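Local coordinates for protein tyrosinase (Burkholderia thailandensis, PDB 5ZRD) that uses a pair of copper ions to hydroxylate monophenols to catechols and, as in other tyrosinases, probably oxidises these further to o-quinones, at residues Gly236-Ala239 against Lys240-Cys244; Asn213-Val216 against Arg217-Lys221; His320-Val323 against Asp324-Trp328. One frame throughout, in Å; residues are numbered along the deposited sequence.

Contact 1: Gly236-Ala239 against Lys240-Cys244; sequences GVYA and KYVRC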
# COMPACT_ATOMS: atom_id res chain seq x y z
N GLY A 236 27.00 22.53 31.69
CA GLY A 236 26.81 23.31 30.48
C GLY A 236 27.37 22.61 29.23
O GLY A 236 27.87 21.50 29.30
N VAL A 237 27.26 23.28 28.09
CA VAL A 237 27.75 22.71 26.85
C VAL A 237 29.27 22.67 26.88
O VAL A 237 29.86 21.79 26.28
CB VAL A 237 27.25 23.49 25.62
CG1 VAL A 237 27.78 22.85 24.34
CG2 VAL A 237 25.73 23.57 25.62
N TYR A 238 29.90 23.59 27.60
CA TYR A 238 31.34 23.57 27.70
C TYR A 238 31.83 22.25 28.31
O TYR A 238 32.69 21.51 27.71
CB TYR A 238 31.84 24.78 28.49
CG TYR A 238 33.33 24.83 28.70
CD1 TYR A 238 33.93 24.14 29.75
CD2 TYR A 238 34.14 25.55 27.84
CE1 TYR A 238 35.31 24.19 29.94
CE2 TYR A 238 35.52 25.61 28.02
CZ TYR A 238 36.11 24.93 29.08
OH TYR A 238 37.46 25.00 29.24
N ALA A 239 31.29 21.96 29.49
CA ALA A 239 31.56 20.68 30.16
C ALA A 239 31.24 19.49 29.25
O ALA A 239 31.94 18.50 29.30
CB ALA A 239 30.75 20.57 31.43
N LYS A 240 30.12 19.54 28.53
CA LYS A 240 29.72 18.39 27.73
C LYS A 240 30.73 18.15 26.59
O LYS A 240 31.06 17.02 26.28
CB LYS A 240 28.30 18.59 27.21
CG LYS A 240 27.17 18.24 28.16
CD LYS A 240 25.94 17.75 27.40
CE LYS A 240 24.76 17.38 28.27
NZ LYS A 240 24.83 15.97 28.73
N TYR A 241 31.27 19.21 25.99
CA TYR A 241 32.30 19.09 24.94
C TYR A 241 33.61 18.53 25.52
O TYR A 241 34.22 17.65 24.91
CB TYR A 241 32.53 20.43 24.27
CG TYR A 241 31.76 20.72 23.00
CD1 TYR A 241 31.68 19.78 21.97
CD2 TYR A 241 31.23 21.97 22.76
CE1 TYR A 241 31.00 20.06 20.79
CE2 TYR A 241 30.57 22.27 21.58
CZ TYR A 241 30.46 21.31 20.59
OH TYR A 241 29.85 21.59 19.40
N VAL A 242 33.99 18.98 26.71
CA VAL A 242 35.17 18.43 27.41
C VAL A 242 34.95 16.94 27.66
O VAL A 242 35.79 16.12 27.29
CB VAL A 242 35.51 19.16 28.73
CG1 VAL A 242 36.63 18.44 29.47
CG2 VAL A 242 35.87 20.63 28.52
N ARG A 243 33.79 16.56 28.19
CA ARG A 243 33.47 15.12 28.42
C ARG A 243 33.64 14.29 27.13
O ARG A 243 34.13 13.14 27.19
CB ARG A 243 32.03 14.91 28.88
CG ARG A 243 31.82 14.88 30.38
CD ARG A 243 30.91 13.76 30.84
NE ARG A 243 30.68 13.93 32.27
CZ ARG A 243 31.47 13.46 33.24
NH1 ARG A 243 32.37 12.53 32.96
NH2 ARG A 243 31.35 13.92 34.48
N CYS A 244 33.15 14.80 25.99
CA CYS A 244 33.11 13.94 24.81
C CYS A 244 34.53 13.56 24.39
O CYS A 244 34.71 12.47 23.85
CB CYS A 244 32.31 14.57 23.67
SG CYS A 244 33.16 15.81 22.67

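Contact 2: Asn213-Val216 against Arg217-Lys221; sequences NSNV and RAWLK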
# COMPACT_ATOMS: atom_id res chain seq x y z
N ASN A 213 22.92 35.94 22.00
CA ASN A 213 24.29 35.77 22.48
C ASN A 213 24.24 35.33 23.94
O ASN A 213 24.99 34.45 24.42
CB ASN A 213 25.14 37.03 22.26
CG ASN A 213 25.64 37.10 20.84
OD1 ASN A 213 25.77 36.06 20.19
ND2 ASN A 213 25.88 38.31 20.34
N SER A 214 23.25 35.86 24.61
CA SER A 214 23.09 35.59 26.02
C SER A 214 22.60 34.14 26.24
O SER A 214 23.07 33.44 27.16
CB SER A 214 22.16 36.64 26.58
OG SER A 214 21.52 36.14 27.71
N ASN A 215 21.67 33.67 25.40
CA ASN A 215 21.24 32.25 25.39
C ASN A 215 22.45 31.36 25.09
O ASN A 215 22.68 30.40 25.81
CB ASN A 215 20.11 32.03 24.38
CG ASN A 215 19.39 30.70 24.47
OD1 ASN A 215 19.15 30.03 23.45
ND2 ASN A 215 19.01 30.31 25.66
N VAL A 216 23.29 31.73 24.13
CA VAL A 216 24.39 30.85 23.83
C VAL A 216 25.31 30.80 25.05
O VAL A 216 25.83 29.71 25.39
CB VAL A 216 25.12 31.27 22.55
CG1 VAL A 216 26.48 30.61 22.42
CG2 VAL A 216 24.26 30.95 21.33
N ARG A 217 25.49 31.94 25.74
CA ARG A 217 26.44 31.96 26.90
C ARG A 217 25.92 31.09 28.06
O ARG A 217 26.68 30.43 28.78
CB ARG A 217 26.66 33.39 27.39
CG ARG A 217 27.52 34.25 26.47
CD ARG A 217 27.69 35.65 27.08
NE ARG A 217 28.52 35.57 28.28
CZ ARG A 217 28.42 36.40 29.33
NH1 ARG A 217 27.72 37.52 29.25
NH2 ARG A 217 28.97 36.04 30.48
N ALA A 218 24.60 31.11 28.25
CA ALA A 218 23.94 30.39 29.34
C ALA A 218 24.03 28.88 29.08
O ALA A 218 24.28 28.13 29.97
CB ALA A 218 22.49 30.81 29.46
N TRP A 219 23.73 28.47 27.87
CA TRP A 219 23.88 27.07 27.48
C TRP A 219 25.32 26.60 27.72
O TRP A 219 25.54 25.53 28.29
CB TRP A 219 23.51 26.88 26.02
CG TRP A 219 22.07 26.58 25.75
CD1 TRP A 219 21.08 27.47 25.47
CD2 TRP A 219 21.48 25.28 25.63
NE1 TRP A 219 19.91 26.81 25.19
CE2 TRP A 219 20.12 25.47 25.29
CE3 TRP A 219 21.95 23.98 25.80
CZ2 TRP A 219 19.25 24.41 25.09
CZ3 TRP A 219 21.07 22.93 25.62
CH2 TRP A 219 19.74 23.14 25.28
N LEU A 220 26.29 27.41 27.30
CA LEU A 220 27.71 27.04 27.51
C LEU A 220 28.07 26.99 29.00
O LEU A 220 28.74 26.06 29.46
CB LEU A 220 28.60 28.03 26.76
CG LEU A 220 28.60 27.84 25.24
CD1 LEU A 220 29.16 29.08 24.58
CD2 LEU A 220 29.42 26.63 24.86
N LYS A 221 27.61 27.98 29.74
CA LYS A 221 27.83 28.01 31.17
C LYS A 221 27.14 26.82 31.86
O LYS A 221 27.79 26.16 32.63
CB LYS A 221 27.31 29.30 31.80
CG LYS A 221 27.82 29.52 33.21
CD LYS A 221 27.43 30.86 33.81
CE LYS A 221 28.02 31.07 35.20
NZ LYS A 221 27.09 31.83 36.09

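Contact 3: His320-Val323 against Asp324-Trp328; sequences HCNV and DRMFW. With CU (copper (II) ion), chain K.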
# COMPACT_ATOMS: atom_id res chain seq x y z
N HIS A 320 29.40 23.06 12.52
CA HIS A 320 29.80 21.74 12.17
C HIS A 320 31.29 21.66 11.84
O HIS A 320 31.85 20.58 11.95
CB HIS A 320 28.97 21.16 11.03
CG HIS A 320 27.87 20.31 11.57
ND1 HIS A 320 28.09 19.04 12.00
CD2 HIS A 320 26.57 20.58 11.81
CE1 HIS A 320 26.97 18.54 12.46
NE2 HIS A 320 26.02 19.45 12.33
N CYS A 321 31.94 22.77 11.54
CA CYS A 321 33.39 22.73 11.36
C CYS A 321 34.03 22.63 12.75
O CYS A 321 35.04 21.92 12.97
CB CYS A 321 33.84 23.93 10.53
SG CYS A 321 35.62 24.01 10.19
N ASN A 322 33.38 23.25 13.74
CA ASN A 322 33.85 23.08 15.11
C ASN A 322 33.60 21.64 15.61
O ASN A 322 34.40 21.12 16.32
CB ASN A 322 33.23 24.08 16.06
CG ASN A 322 33.97 24.09 17.37
OD1 ASN A 322 35.18 24.37 17.40
ND2 ASN A 322 33.26 23.76 18.45
N VAL A 323 32.50 21.03 15.25
CA VAL A 323 32.22 19.69 15.68
C VAL A 323 33.26 18.75 15.05
O VAL A 323 33.67 17.74 15.64
CB VAL A 323 30.78 19.31 15.29
CG1 VAL A 323 30.48 17.84 15.52
CG2 VAL A 323 29.79 20.17 16.04
N ASP A 324 33.67 19.08 13.83
CA ASP A 324 34.64 18.26 13.11
C ASP A 324 36.00 18.41 13.74
O ASP A 324 36.74 17.46 13.83
CB ASP A 324 34.72 18.68 11.64
CG ASP A 324 35.44 17.67 10.78
OD1 ASP A 324 35.01 16.49 10.81
OD2 ASP A 324 36.41 18.09 10.07
N ARG A 325 36.31 19.62 14.20
CA ARG A 325 37.55 19.86 14.91
C ARG A 325 37.60 19.05 16.22
O ARG A 325 38.65 18.46 16.58
CB ARG A 325 37.68 21.35 15.20
CG ARG A 325 39.00 21.76 15.80
CD ARG A 325 38.98 23.25 16.15
NE ARG A 325 38.06 23.59 17.23
CZ ARG A 325 38.37 23.57 18.51
NH1 ARG A 325 39.60 23.24 18.86
NH2 ARG A 325 37.47 23.88 19.44
N MET A 326 36.47 18.98 16.91
CA MET A 326 36.38 18.18 18.16
C MET A 326 36.57 16.70 17.82
O MET A 326 37.27 15.98 18.51
CB MET A 326 35.04 18.41 18.87
CG MET A 326 34.87 19.81 19.44
SD MET A 326 35.83 20.04 20.96
CE MET A 326 37.33 20.75 20.33
N PHE A 327 35.95 16.25 16.75
CA PHE A 327 36.17 14.88 16.27
C PHE A 327 37.67 14.66 16.02
O PHE A 327 38.21 13.62 16.38
CB PHE A 327 35.32 14.67 15.02
CG PHE A 327 35.47 13.35 14.32
CD1 PHE A 327 36.01 12.24 14.95
CD2 PHE A 327 35.08 13.22 13.01
CE1 PHE A 327 36.13 11.02 14.29
CE2 PHE A 327 35.17 11.99 12.35
CZ PHE A 327 35.67 10.89 13.00
N TRP A 328 38.36 15.64 15.45
CA TRP A 328 39.79 15.50 15.11
C TRP A 328 40.65 15.53 16.39
O TRP A 328 41.61 14.77 16.50
CB TRP A 328 40.20 16.59 14.10
CG TRP A 328 41.66 16.56 13.74
CD1 TRP A 328 42.59 17.50 14.04
CD2 TRP A 328 42.35 15.51 13.05
NE1 TRP A 328 43.82 17.10 13.59
CE2 TRP A 328 43.71 15.90 12.96
CE3 TRP A 328 41.98 14.28 12.51
CZ2 TRP A 328 44.67 15.12 12.33
CZ3 TRP A 328 42.93 13.51 11.88
CH2 TRP A 328 44.26 13.93 11.78
CU CU K . 24.44 19.59 13.31

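Contact 1: Gly236-Ala239 against Lys240-Cys244
K240 opens the first turn of helix 237-244 by giving its backbone N to G236 O at 3.1 Å, which places G236 at the N-cap. Its CG passes the same carbonyl at 3.5 Å, and beyond it the chain bends at chi2 and chi4 and leaves the turn, touching D279 of helix 274-285. Y241 repeats the backbone bond one residue on, its N reaching V237 O. The two side chains run side by side in one direction: V237 CG1, held opposite the backbone N (chi1 -179°), lies 3.9 Å from Y241 CD2, and the methyl touches the CD2-CE2 side of the phenol. The phenol hydroxyl is hydrogen-bonded to E119. V242 donates its N to Y238 O along a fairly straight bond (166°) in the carbonyl plane. Its CG2 sits 3.4 Å from Y238 O and 3.9 Å from Y238 CE1, crossing the Y238 side chain at a slant; L412 of helix 410-415 packs on both residues. R243 continues the series through its N and A239 O, 2.9 Å apart. The pattern is a first helical turn with glycine at the N-cap position and two adjacent i to i+4 side-chain pairs; in this tyrosinase central domain the Y241 side chain comes within about 5 Å of that of H277, a copper ligand.

Contact 2: Asn213-Val216 against Arg217-Lys221
N215 and W219, one helical turn apart, lie side by side with their side chains pointing the same way, the amide plane standing 83° from the indole plane. The amide CG is 3.8 Å from W219 CD1, and the backbone N215 O meets that ring at its edge, in plane, 3.4 Å from W219 CD1. The same carbonyl accepts W219 N in a nearly straight bond (178°). V216 and L220 form the second pair: V216 CG1, trans to the backbone N (chi1 164°), touches L220 CD1 at 3.8 Å, while L220 CG rests 3.3 Å from V216 O. R217 lays its CG 3.3 Å from N213 O, the acceptor of its own backbone N, before its chain turns away at chi3.

Outside this shell, W219 NE1 is hydrogen-bonded to F287 O, and Y289 and H463 meet the indole edge-to-face. R217 NE binds L125 O, N213 OD1 takes the backbone N-H of I129, and L220 packs on helix 122-127. Chemically, then, the indole is fixed both by its ring neighbours and by its N-H, while R217 and N213 tie helix 205-221 to backbone carbonyl and N-H groups around it, the arginine's charge meeting a neutral carbonyl oxygen.

Contact 3: His320-Val323 against Asp324-Trp328
N322 and R325 carry the polar side-chain contact. R325 grips N322 OD1 side-on with two nitrogens, NE at 3.0 Å and NH2 at 3.1 Å, and the oxygen lies in the guanidinium plane at its edge. NH2 approaches in the amide plane, on a lone pair, whereas NE is tilted 29° from it; the amide and guanidinium planes differ by 31°. The bend of R325 at chi3 swings the head back along the helix to meet the asparagine. N322 ND2 is hydrogen-bonded to E119, so both ends of the amide are engaged, which should fix its rotation. R325 NH1 binds S404 O, and D324 forms a salt bridge with R95 and a hydrogen bond with Y400.

Backbone bonds run i to i+4, from D324 N to H320 O (3.0 Å) through F327 N to V323 O (2.9 Å). The first is bent, its donor standing 38° out of the carbonyl plane.

The methionine makes contacts with polar groups: M326 CG lies 3.4 Å from N322 O, and within its own segment M326 CE sits over one guanidinium face of R325, offset toward its rim.

H320 NE2 binds copper at 1.9 Å, with H277 and H281 as the other histidine ligands, while F316 and H94 stack on its ring. This is one of the two three-histidine sites that together make the type 3 dicopper centre, as in tyrosinases.

The three contacts follow one another without nesting or crossing, and each joins successive turns of one helix, closing no long loop. Contact 2 comes first, at the end of helix 205-221; a connection then leads to contact 1 at the start of helix 237-244. These two helices meet directly: V237 N lies 2.8 Å from W219 O, a probable hydrogen bond, and V237 CB packs on L220 CD2. Far later in sequence, contact 3 lies on helix 315-334 and reaches contact 1 through Y241, whose OH is 3.6 Å from V323 CG2. Contacts 2 and 3 do not touch, so contact 1 bridges them within the central domain.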